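Local structure of condensin complex subunit 3 (Schizosaccharomyces pombe, 5OQR) at residues Leu487-Val495 with Gly506-Cys514; Phe522-Tyr532 with Tyr562-Ala573. The protein serves as a regulatory subunit of condensin, the complex required to convert interphase chromatin into mitotic-like condensed chromosomes. All blocks are in the same frame, centred on the assembly; numbering follows the deposited sequence.

In the fold
Along the chain the two contacts come one after the other without nesting or crossing. Interaction 1 closes first, folding helix 500-514 back against helix 480-495 across a short connection to form the hairpin of HEAT repeat 7. The next helix, 518-534, opens interaction 2. Its partner, helix 563-574, arrives only after helix 537-554 has intervened, so this contact closes a longer loop and joins HEAT repeat 8 to the helix that follows it. The two meet where helix 500-514 lies against helix 518-534: Tyr-528 OH is probably hydrogen-bonded to Ser-511 OG and Leu-507 O. Together they tie successive layers of the C-terminal part of the solenoid.

Interaction 1: Leu487-Val495 with Gly506-Cys514; sequences LKTLIIPAV and GLECLSLVC
Ile-491 reaches from helix 480-495 into a pocket on helix 500-514, a knob-into-hole fit among Gly-506, Cys-509, Leu-510 and Val-513. The two helices form the hairpin of HEAT repeat 7; the short segments run at 125° to each other, their axes 8.4 Å apart at closest. Starting at its CB, the Ile-491 side chain forks. One prong, the methyl CG2, lies anti to the backbone N and comes down 3.7 Å from Gly-506 O, with Leu-510 CB as its other neighbour. The second prong carries CG1 to 3.8 Å from Cys-509 CB and ends in CD1, which rests 3.9 Å from Val-513 CG2. The side chains of Ile-491 and Leu-510 cross at about a right angle.

A turn earlier, Leu-487 lies at the margin, its CD2 loosely facing Leu-510 and Val-513. That part of the helix is widened by a pi-type turn, with Ile-492 N bonded to Leu-487 O, and Pro-493 adds a kink.

At the other end the backbones come together: the CA atoms of Ala-494 and Gly-506 are 4.8 Å apart, and Gly-506, with no side chain, lies with its CA 3.8 Å from the Ala-494 methyl, CB. Ala-494 also touches Leu-463 of helix 457-471, while Leu-510 also packs on Tyr-528 of the next repeat. Val-495 completes the seam by laying one methyl, CG2, against the glycine backbone, 3.6 Å from Gly-506 C, and facing Leu-507 CD2 at 4.2 Å.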
loop_
_atom_site.group_PDB
_atom_site.type_symbol
_atom_site.label_atom_id
_atom_site.label_comp_id
_atom_site.label_asym_id
_atom_site.label_seq_id
_atom_site.Cartn_x
_atom_site.Cartn_y
_atom_site.Cartn_z
ATOM N N LEU A 487 39.222 -18.922 0.372
ATOM C CA LEU A 487 39.556 -18.261 -0.884
ATOM C C LEU A 487 40.340 -19.193 -1.799
ATOM O O LEU A 487 39.957 -19.426 -2.950
ATOM C CB LEU A 487 40.348 -16.982 -0.606
ATOM C CG LEU A 487 39.573 -15.770 -0.084
ATOM C CD1 LEU A 487 40.536 -14.670 0.307
ATOM C CD2 LEU A 487 38.584 -15.257 -1.117
ATOM N N LYS A 488 41.451 -19.740 -1.300
ATOM C CA LYS A 488 42.302 -20.580 -2.136
ATOM C C LYS A 488 41.598 -21.870 -2.534
ATOM O O LYS A 488 41.733 -22.331 -3.672
ATOM C CB LYS A 488 43.609 -20.901 -1.408
ATOM C CG LYS A 488 44.529 -19.708 -1.226
ATOM C CD LYS A 488 45.966 -20.132 -0.944
ATOM C CE LYS A 488 46.145 -20.673 0.466
ATOM N NZ LYS A 488 47.471 -20.288 1.027
ATOM N N THR A 489 40.839 -22.465 -1.614
ATOM C CA THR A 489 40.317 -23.806 -1.845
ATOM C C THR A 489 39.028 -23.803 -2.657
ATOM O O THR A 489 38.800 -24.732 -3.437
ATOM C CB THR A 489 40.086 -24.512 -0.508
ATOM O OG1 THR A 489 41.272 -24.426 0.291
ATOM C CG2 THR A 489 39.741 -25.978 -0.728
ATOM N N LEU A 490 38.178 -22.790 -2.499
ATOM C CA LEU A 490 36.841 -22.852 -3.080
ATOM C C LEU A 490 36.458 -21.618 -3.890
ATOM O O LEU A 490 36.048 -21.741 -5.048
ATOM C CB LEU A 490 35.815 -23.075 -1.972
ATOM C CG LEU A 490 35.962 -24.422 -1.266
ATOM C CD1 LEU A 490 35.986 -24.235 0.229
ATOM C CD2 LEU A 490 34.839 -25.357 -1.670
ATOM N N ILE A 491 36.583 -20.428 -3.303
ATOM C CA ILE A 491 36.017 -19.230 -3.920
ATOM C C ILE A 491 36.733 -18.907 -5.228
ATOM O O ILE A 491 36.102 -18.792 -6.284
ATOM C CB ILE A 491 36.065 -18.046 -2.939
ATOM C CG1 ILE A 491 35.112 -18.308 -1.775
ATOM C CG2 ILE A 491 35.681 -16.739 -3.636
ATOM C CD1 ILE A 491 35.332 -17.415 -0.584
ATOM N N ILE A 492 38.056 -18.736 -5.177
ATOM C CA ILE A 492 38.801 -18.416 -6.396
ATOM C C ILE A 492 38.635 -19.508 -7.444
ATOM O O ILE A 492 38.304 -19.182 -8.595
ATOM C CB ILE A 492 40.277 -18.134 -6.065
ATOM C CG1 ILE A 492 40.412 -17.077 -4.963
ATOM C CG2 ILE A 492 41.021 -17.684 -7.323
ATOM C CD1 ILE A 492 39.890 -15.712 -5.324
ATOM N N PRO A 493 38.835 -20.793 -7.136
ATOM C CA PRO A 493 38.538 -21.831 -8.137
ATOM C C PRO A 493 37.139 -21.721 -8.719
ATOM O O PRO A 493 36.949 -21.954 -9.919
ATOM C CB PRO A 493 38.724 -23.132 -7.346
ATOM C CG PRO A 493 39.657 -22.779 -6.252
ATOM C CD PRO A 493 39.369 -21.367 -5.887
ATOM N N ALA A 494 36.152 -21.368 -7.897
ATOM C CA ALA A 494 34.793 -21.204 -8.399
ATOM C C ALA A 494 34.689 -19.994 -9.317
ATOM O O ALA A 494 34.048 -20.062 -10.371
ATOM C CB ALA A 494 33.819 -21.074 -7.229
ATOM N N VAL A 495 35.315 -18.879 -8.938
ATOM C CA VAL A 495 35.255 -17.677 -9.764
ATOM C C VAL A 495 35.881 -17.930 -11.129
ATOM O O VAL A 495 35.477 -17.320 -12.126
ATOM C CB VAL A 495 35.931 -16.501 -9.033
ATOM C CG1 VAL A 495 36.205 -15.341 -9.988
ATOM C CG2 VAL A 495 35.056 -16.027 -7.882
ATOM N N GLY A 506 30.430 -18.456 -6.928
ATOM C CA GLY A 506 31.726 -18.061 -6.407
ATOM C C GLY A 506 31.849 -16.561 -6.236
ATOM O O GLY A 506 32.484 -16.083 -5.293
ATOM N N LEU A 507 31.246 -15.794 -7.147
ATOM C CA LEU A 507 31.313 -14.340 -7.042
ATOM C C LEU A 507 30.513 -13.832 -5.851
ATOM O O LEU A 507 30.959 -12.925 -5.143
ATOM C CB LEU A 507 30.819 -13.697 -8.337
ATOM C CG LEU A 507 31.852 -13.625 -9.463
ATOM C CD1 LEU A 507 31.183 -13.282 -10.773
ATOM C CD2 LEU A 507 32.929 -12.605 -9.141
ATOM N N GLU A 508 29.328 -14.398 -5.618
ATOM C CA GLU A 508 28.564 -14.035 -4.430
ATOM C C GLU A 508 29.358 -14.324 -3.162
ATOM O O GLU A 508 29.302 -13.553 -2.198
ATOM C CB GLU A 508 27.234 -14.783 -4.410
ATOM C CG GLU A 508 26.372 -14.553 -5.639
ATOM C CD GLU A 508 25.102 -15.379 -5.620
ATOM O OE1 GLU A 508 24.172 -15.025 -4.867
ATOM O OE2 GLU A 508 25.040 -16.391 -6.350
ATOM N N CYS A 509 30.104 -15.431 -3.145
ATOM C CA CYS A 509 30.949 -15.736 -1.997
ATOM C C CYS A 509 32.095 -14.742 -1.881
ATOM O O CYS A 509 32.421 -14.285 -0.781
ATOM C CB CYS A 509 31.497 -17.161 -2.105
ATOM S SG CYS A 509 30.287 -18.466 -1.865
ATOM N N LEU A 510 32.723 -14.403 -3.007
ATOM C CA LEU A 510 33.804 -13.426 -2.987
ATOM C C LEU A 510 33.315 -12.077 -2.475
ATOM O O LEU A 510 34.024 -11.395 -1.728
ATOM C CB LEU A 510 34.399 -13.289 -4.385
ATOM C CG LEU A 510 35.463 -12.211 -4.586
ATOM C CD1 LEU A 510 36.566 -12.315 -3.553
ATOM C CD2 LEU A 510 36.039 -12.313 -5.980
ATOM N N SER A 511 32.100 -11.684 -2.853
ATOM C CA SER A 511 31.562 -10.401 -2.412
ATOM C C SER A 511 31.480 -10.336 -0.895
ATOM O O SER A 511 31.881 -9.341 -0.283
ATOM C CB SER A 511 30.184 -10.172 -3.034
ATOM O OG SER A 511 30.254 -10.173 -4.447
ATOM N N LEU A 512 30.963 -11.395 -0.268
ATOM C CA LEU A 512 30.779 -11.386 1.180
ATOM C C LEU A 512 32.107 -11.339 1.919
ATOM O O LEU A 512 32.164 -10.854 3.053
ATOM C CB LEU A 512 29.979 -12.613 1.613
ATOM C CG LEU A 512 28.512 -12.629 1.187
ATOM C CD1 LEU A 512 27.913 -14.003 1.401
ATOM C CD2 LEU A 512 27.723 -11.583 1.954
ATOM N N VAL A 513 33.180 -11.840 1.306
ATOM C CA VAL A 513 34.492 -11.735 1.933
ATOM C C VAL A 513 35.019 -10.316 1.807
ATOM O O VAL A 513 35.727 -9.827 2.694
ATOM C CB VAL A 513 35.464 -12.757 1.313
ATOM C CG1 VAL A 513 36.842 -12.640 1.943
ATOM C CG2 VAL A 513 34.931 -14.160 1.489
ATOM N N CYS A 514 34.686 -9.632 0.712
ATOM C CA CYS A 514 35.104 -8.247 0.545
ATOM C C CYS A 514 34.468 -7.342 1.588
ATOM O O CYS A 514 35.052 -6.321 1.960
ATOM C CB CYS A 514 34.757 -7.770 -0.861
ATOM S SG CYS A 514 35.767 -8.522 -2.141
#

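Interaction 2: Phe522-Tyr532 with Tyr562-Ala573; sequences FENVPLYLHCY and YEDAISSILFEA
Rings and methyl groups make this an almost wholly apolar contact between neighbouring, roughly parallel helices of the HEAT solenoid: Tyr-562 and Tyr-532 span the gap at its two ends, with Leu-529 in the middle. Helix 518-534 of HEAT repeat 8 and helix 563-574 run at 26° with short-segment axes 10.8 Å apart, so long side chains do the bridging.

Tyr-562, at the N-cap position, reaches across to Phe-522 and Pro-526, crossing each side chain at about a right angle. Val-525 CG1 sits over one face of its ring, 3.8 Å from the centroid, a CH-pi contact. The Phe-522 ring meets it obliquely, planes at 47°, and Pro-526 CG lies near the hydroxyl. Leu-529 then sets CD1 3.8 Å from Ala-565 CB.

Its CG anti to the backbone N (chi1 -172°), Tyr-532 carries its ring across to the second helix, where Ile-569 CB stands almost exactly over the ring centre at 3.8 Å. The Glu-572 carboxylate meets the ring edge, and Lys-540 makes a cation-pi contact with the ring. A serine in place of Tyr-532 would probably uncover Ile-569 and deprive Lys-540 of its aromatic partner.

Tyr-532 OH comes 3.0 Å from Ala-573 N, but at a poor angle for a bond, and that N-H already donates to Ile-569 O within its own helix. Apolar packing and CH-pi contacts carry most of the pairing, whose specificity probably comes from shape.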
loop_
_atom_site.group_PDB
_atom_site.type_symbol
_atom_site.label_atom_id
_atom_site.label_comp_id
_atom_site.label_asym_id
_atom_site.label_seq_id
_atom_site.Cartn_x
_atom_site.Cartn_y
_atom_site.Cartn_z
ATOM N N PHE A 522 38.747 -3.204 -2.050
ATOM C CA PHE A 522 39.328 -2.277 -3.013
ATOM C C PHE A 522 40.058 -3.018 -4.126
ATOM O O PHE A 522 40.022 -2.601 -5.288
ATOM C CB PHE A 522 40.279 -1.315 -2.300
ATOM C CG PHE A 522 40.880 -0.280 -3.204
ATOM C CD1 PHE A 522 40.227 0.919 -3.434
ATOM C CD2 PHE A 522 42.093 -0.505 -3.828
ATOM C CE1 PHE A 522 40.774 1.871 -4.267
ATOM C CE2 PHE A 522 42.645 0.445 -4.663
ATOM C CZ PHE A 522 41.985 1.635 -4.882
ATOM N N GLU A 523 40.734 -4.116 -3.788
ATOM C CA GLU A 523 41.487 -4.866 -4.784
ATOM C C GLU A 523 40.585 -5.521 -5.821
ATOM O O GLU A 523 41.048 -5.817 -6.926
ATOM C CB GLU A 523 42.345 -5.926 -4.095
ATOM C CG GLU A 523 43.228 -6.730 -5.036
ATOM C CD GLU A 523 44.128 -7.705 -4.297
ATOM O OE1 GLU A 523 44.083 -7.726 -3.048
ATOM O OE2 GLU A 523 44.882 -8.449 -4.963
ATOM N N ASN A 524 39.312 -5.743 -5.500
ATOM C CA ASN A 524 38.400 -6.454 -6.386
ATOM C C ASN A 524 37.364 -5.556 -7.045
ATOM O O ASN A 524 36.542 -6.057 -7.819
ATOM C CB ASN A 524 37.692 -7.571 -5.615
ATOM C CG ASN A 524 38.566 -8.794 -5.439
ATOM O OD1 ASN A 524 39.153 -9.292 -6.398
ATOM N ND2 ASN A 524 38.670 -9.278 -4.209
ATOM N N VAL A 525 37.375 -4.250 -6.770
ATOM C CA VAL A 525 36.479 -3.335 -7.480
ATOM C C VAL A 525 36.629 -3.487 -8.992
ATOM O O VAL A 525 35.609 -3.607 -9.683
ATOM C CB VAL A 525 36.695 -1.899 -7.002
ATOM C CG1 VAL A 525 35.991 -0.905 -7.922
ATOM C CG2 VAL A 525 36.189 -1.725 -5.582
ATOM N N PRO A 526 37.836 -3.479 -9.563
ATOM C CA PRO A 526 37.950 -3.648 -11.022
ATOM C C PRO A 526 37.230 -4.874 -11.547
ATOM O O PRO A 526 36.638 -4.825 -12.632
ATOM C CB PRO A 526 39.467 -3.743 -11.238
ATOM C CG PRO A 526 40.057 -3.006 -10.095
ATOM C CD PRO A 526 39.144 -3.239 -8.930
ATOM N N LEU A 527 37.264 -5.981 -10.804
ATOM C CA LEU A 527 36.597 -7.198 -11.252
ATOM C C LEU A 527 35.095 -6.983 -11.371
ATOM O O LEU A 527 34.486 -7.321 -12.392
ATOM C CB LEU A 527 36.902 -8.340 -10.285
ATOM C CG LEU A 527 36.218 -9.678 -10.575
ATOM C CD1 LEU A 527 36.677 -10.238 -11.909
ATOM C CD2 LEU A 527 36.499 -10.654 -9.461
ATOM N N TYR A 528 34.479 -6.418 -10.334
ATOM C CA TYR A 528 33.036 -6.225 -10.347
ATOM C C TYR A 528 32.600 -5.145 -11.328
ATOM O O TYR A 528 31.437 -5.141 -11.742
ATOM C CB TYR A 528 32.551 -5.903 -8.937
ATOM C CG TYR A 528 32.625 -7.105 -8.032
ATOM C CD1 TYR A 528 33.653 -7.248 -7.116
ATOM C CD2 TYR A 528 31.680 -8.116 -8.123
ATOM C CE1 TYR A 528 33.727 -8.356 -6.298
ATOM C CE2 TYR A 528 31.744 -9.226 -7.313
ATOM C CZ TYR A 528 32.767 -9.343 -6.404
ATOM O OH TYR A 528 32.825 -10.452 -5.596
ATOM N N LEU A 529 33.496 -4.234 -11.708
ATOM C CA LEU A 529 33.197 -3.335 -12.817
ATOM C C LEU A 529 33.244 -4.082 -14.142
ATOM O O LEU A 529 32.395 -3.868 -15.013
ATOM C CB LEU A 529 34.176 -2.164 -12.827
ATOM C CG LEU A 529 34.136 -1.261 -11.596
ATOM C CD1 LEU A 529 35.324 -0.324 -11.595
ATOM C CD2 LEU A 529 32.835 -0.475 -11.545
ATOM N N HIS A 530 34.229 -4.966 -14.308
ATOM C CA HIS A 530 34.273 -5.820 -15.490
ATOM C C HIS A 530 33.068 -6.746 -15.550
ATOM O O HIS A 530 32.623 -7.118 -16.641
ATOM C CB HIS A 530 35.569 -6.629 -15.496
ATOM C CG HIS A 530 35.737 -7.494 -16.706
ATOM N ND1 HIS A 530 35.552 -8.859 -16.677
ATOM C CD2 HIS A 530 36.069 -7.187 -17.982
ATOM C CE1 HIS A 530 35.765 -9.356 -17.881
ATOM N NE2 HIS A 530 36.081 -8.364 -18.692
ATOM N N CYS A 531 32.520 -7.125 -14.394
ATOM C CA CYS A 531 31.325 -7.962 -14.386
ATOM C C CYS A 531 30.123 -7.217 -14.947
ATOM O O CYS A 531 29.272 -7.814 -15.613
ATOM C CB CYS A 531 31.033 -8.449 -12.965
ATOM S SG CYS A 531 32.112 -9.778 -12.388
ATOM N N TYR A 532 30.032 -5.911 -14.695
ATOM C CA TYR A 532 28.844 -5.174 -15.107
ATOM C C TYR A 532 28.821 -4.948 -16.614
ATOM O O TYR A 532 27.793 -5.161 -17.266
ATOM C CB TYR A 532 28.761 -3.838 -14.375
ATOM C CG TYR A 532 27.449 -3.139 -14.623
ATOM C CD1 TYR A 532 27.258 -2.366 -15.759
ATOM C CD2 TYR A 532 26.395 -3.268 -13.736
ATOM C CE1 TYR A 532 26.060 -1.739 -16.001
ATOM C CE2 TYR A 532 25.190 -2.643 -13.968
ATOM C CZ TYR A 532 25.030 -1.879 -15.103
ATOM O OH TYR A 532 23.834 -1.251 -15.346
ATOM N N TYR A 562 37.586 5.054 -7.798
ATOM C CA TYR A 562 36.603 4.426 -8.664
ATOM C C TYR A 562 35.257 5.138 -8.613
ATOM O O TYR A 562 34.245 4.577 -9.041
ATOM C CB TYR A 562 36.443 2.954 -8.282
ATOM C CG TYR A 562 37.735 2.169 -8.333
ATOM C CD1 TYR A 562 38.383 1.938 -9.536
ATOM C CD2 TYR A 562 38.301 1.651 -7.176
ATOM C CE1 TYR A 562 39.560 1.219 -9.587
ATOM C CE2 TYR A 562 39.476 0.927 -7.219
ATOM C CZ TYR A 562 40.101 0.716 -8.428
ATOM O OH TYR A 562 41.273 -0.000 -8.479
ATOM N N GLU A 563 35.235 6.371 -8.106
ATOM C CA GLU A 563 33.979 7.089 -7.918
ATOM C C GLU A 563 33.210 7.220 -9.227
ATOM O O GLU A 563 31.997 6.991 -9.274
ATOM C CB GLU A 563 34.270 8.463 -7.321
ATOM C CG GLU A 563 33.046 9.273 -6.963
ATOM C CD GLU A 563 33.406 10.667 -6.490
ATOM O OE1 GLU A 563 34.316 11.276 -7.089
ATOM O OE2 GLU A 563 32.789 11.148 -5.516
ATOM N N ASP A 564 33.901 7.591 -10.305
ATOM C CA ASP A 564 33.213 7.813 -11.572
ATOM C C ASP A 564 32.769 6.499 -12.200
ATOM O O ASP A 564 31.702 6.430 -12.821
ATOM C CB ASP A 564 34.117 8.587 -12.531
ATOM C CG ASP A 564 34.502 9.952 -11.994
ATOM O OD1 ASP A 564 33.629 10.844 -11.954
ATOM O OD2 ASP A 564 35.679 10.134 -11.617
ATOM N N ALA A 565 33.571 5.444 -12.053
ATOM C CA ALA A 565 33.215 4.157 -12.640
ATOM C C ALA A 565 32.011 3.545 -11.939
ATOM O O ALA A 565 31.144 2.950 -12.587
ATOM C CB ALA A 565 34.409 3.207 -12.582
ATOM N N ILE A 566 31.939 3.678 -10.616
ATOM C CA ILE A 566 30.808 3.130 -9.876
ATOM C C ILE A 566 29.547 3.929 -10.173
ATOM O O ILE A 566 28.478 3.362 -10.423
ATOM C CB ILE A 566 31.127 3.096 -8.370
ATOM C CG1 ILE A 566 32.169 2.010 -8.093
ATOM C CG2 ILE A 566 29.866 2.850 -7.546
ATOM C CD1 ILE A 566 32.762 2.054 -6.705
ATOM N N SER A 567 29.652 5.259 -10.147
ATOM C CA SER A 567 28.506 6.092 -10.490
ATOM C C SER A 567 28.012 5.786 -11.897
ATOM O O SER A 567 26.804 5.804 -12.158
ATOM C CB SER A 567 28.879 7.567 -10.358
ATOM O OG SER A 567 29.287 7.873 -9.037
ATOM N N SER A 568 28.933 5.490 -12.814
ATOM C CA SER A 568 28.549 5.182 -14.186
ATOM C C SER A 568 27.604 3.987 -14.242
ATOM O O SER A 568 26.529 4.060 -14.849
ATOM C CB SER A 568 29.795 4.920 -15.027
ATOM O OG SER A 568 29.447 4.463 -16.322
ATOM N N ILE A 569 27.988 2.870 -13.618
ATOM C CA ILE A 569 27.147 1.679 -13.681
ATOM C C ILE A 569 25.830 1.918 -12.958
ATOM O O ILE A 569 24.797 1.356 -13.338
ATOM C CB ILE A 569 27.885 0.447 -13.119
ATOM C CG1 ILE A 569 28.128 0.581 -11.614
ATOM C CG2 ILE A 569 29.209 0.251 -13.840
ATOM C CD1 ILE A 569 28.547 -0.700 -10.957
ATOM N N LEU A 570 25.837 2.751 -11.916
ATOM C CA LEU A 570 24.591 3.103 -11.243
ATOM C C LEU A 570 23.680 3.907 -12.163
ATOM O O LEU A 570 22.457 3.720 -12.147
ATOM C CB LEU A 570 24.888 3.882 -9.963
ATOM C CG LEU A 570 25.500 3.086 -8.808
ATOM C CD1 LEU A 570 25.984 4.016 -7.713
ATOM C CD2 LEU A 570 24.495 2.095 -8.245
ATOM N N PHE A 571 24.251 4.810 -12.965
ATOM C CA PHE A 571 23.457 5.523 -13.961
ATOM C C PHE A 571 22.929 4.566 -15.018
ATOM O O PHE A 571 21.731 4.551 -15.320
ATOM C CB PHE A 571 24.290 6.622 -14.628
ATOM C CG PHE A 571 24.538 7.813 -13.759
ATOM C CD1 PHE A 571 23.484 8.520 -13.214
ATOM C CD2 PHE A 571 25.829 8.239 -13.502
ATOM C CE1 PHE A 571 23.711 9.619 -12.416
ATOM C CE2 PHE A 571 26.061 9.337 -12.705
ATOM C CZ PHE A 571 25.000 10.028 -12.164
ATOM N N GLU A 572 23.820 3.764 -15.601
ATOM C CA GLU A 572 23.420 2.845 -16.659
ATOM C C GLU A 572 22.318 1.910 -16.181
ATOM O O GLU A 572 21.326 1.689 -16.886
ATOM C CB GLU A 572 24.637 2.054 -17.135
ATOM C CG GLU A 572 24.448 1.352 -18.461
ATOM C CD GLU A 572 25.727 0.711 -18.960
ATOM O OE1 GLU A 572 25.647 -0.333 -19.640
ATOM O OE2 GLU A 572 26.814 1.250 -18.664
ATOM N N ALA A 573 22.469 1.357 -14.976
ATOM C CA ALA A 573 21.447 0.467 -14.435
ATOM C C ALA A 573 20.104 1.177 -14.340
ATOM O O ALA A 573 19.070 0.638 -14.746
ATOM C CB ALA A 573 21.872 -0.049 -13.060
#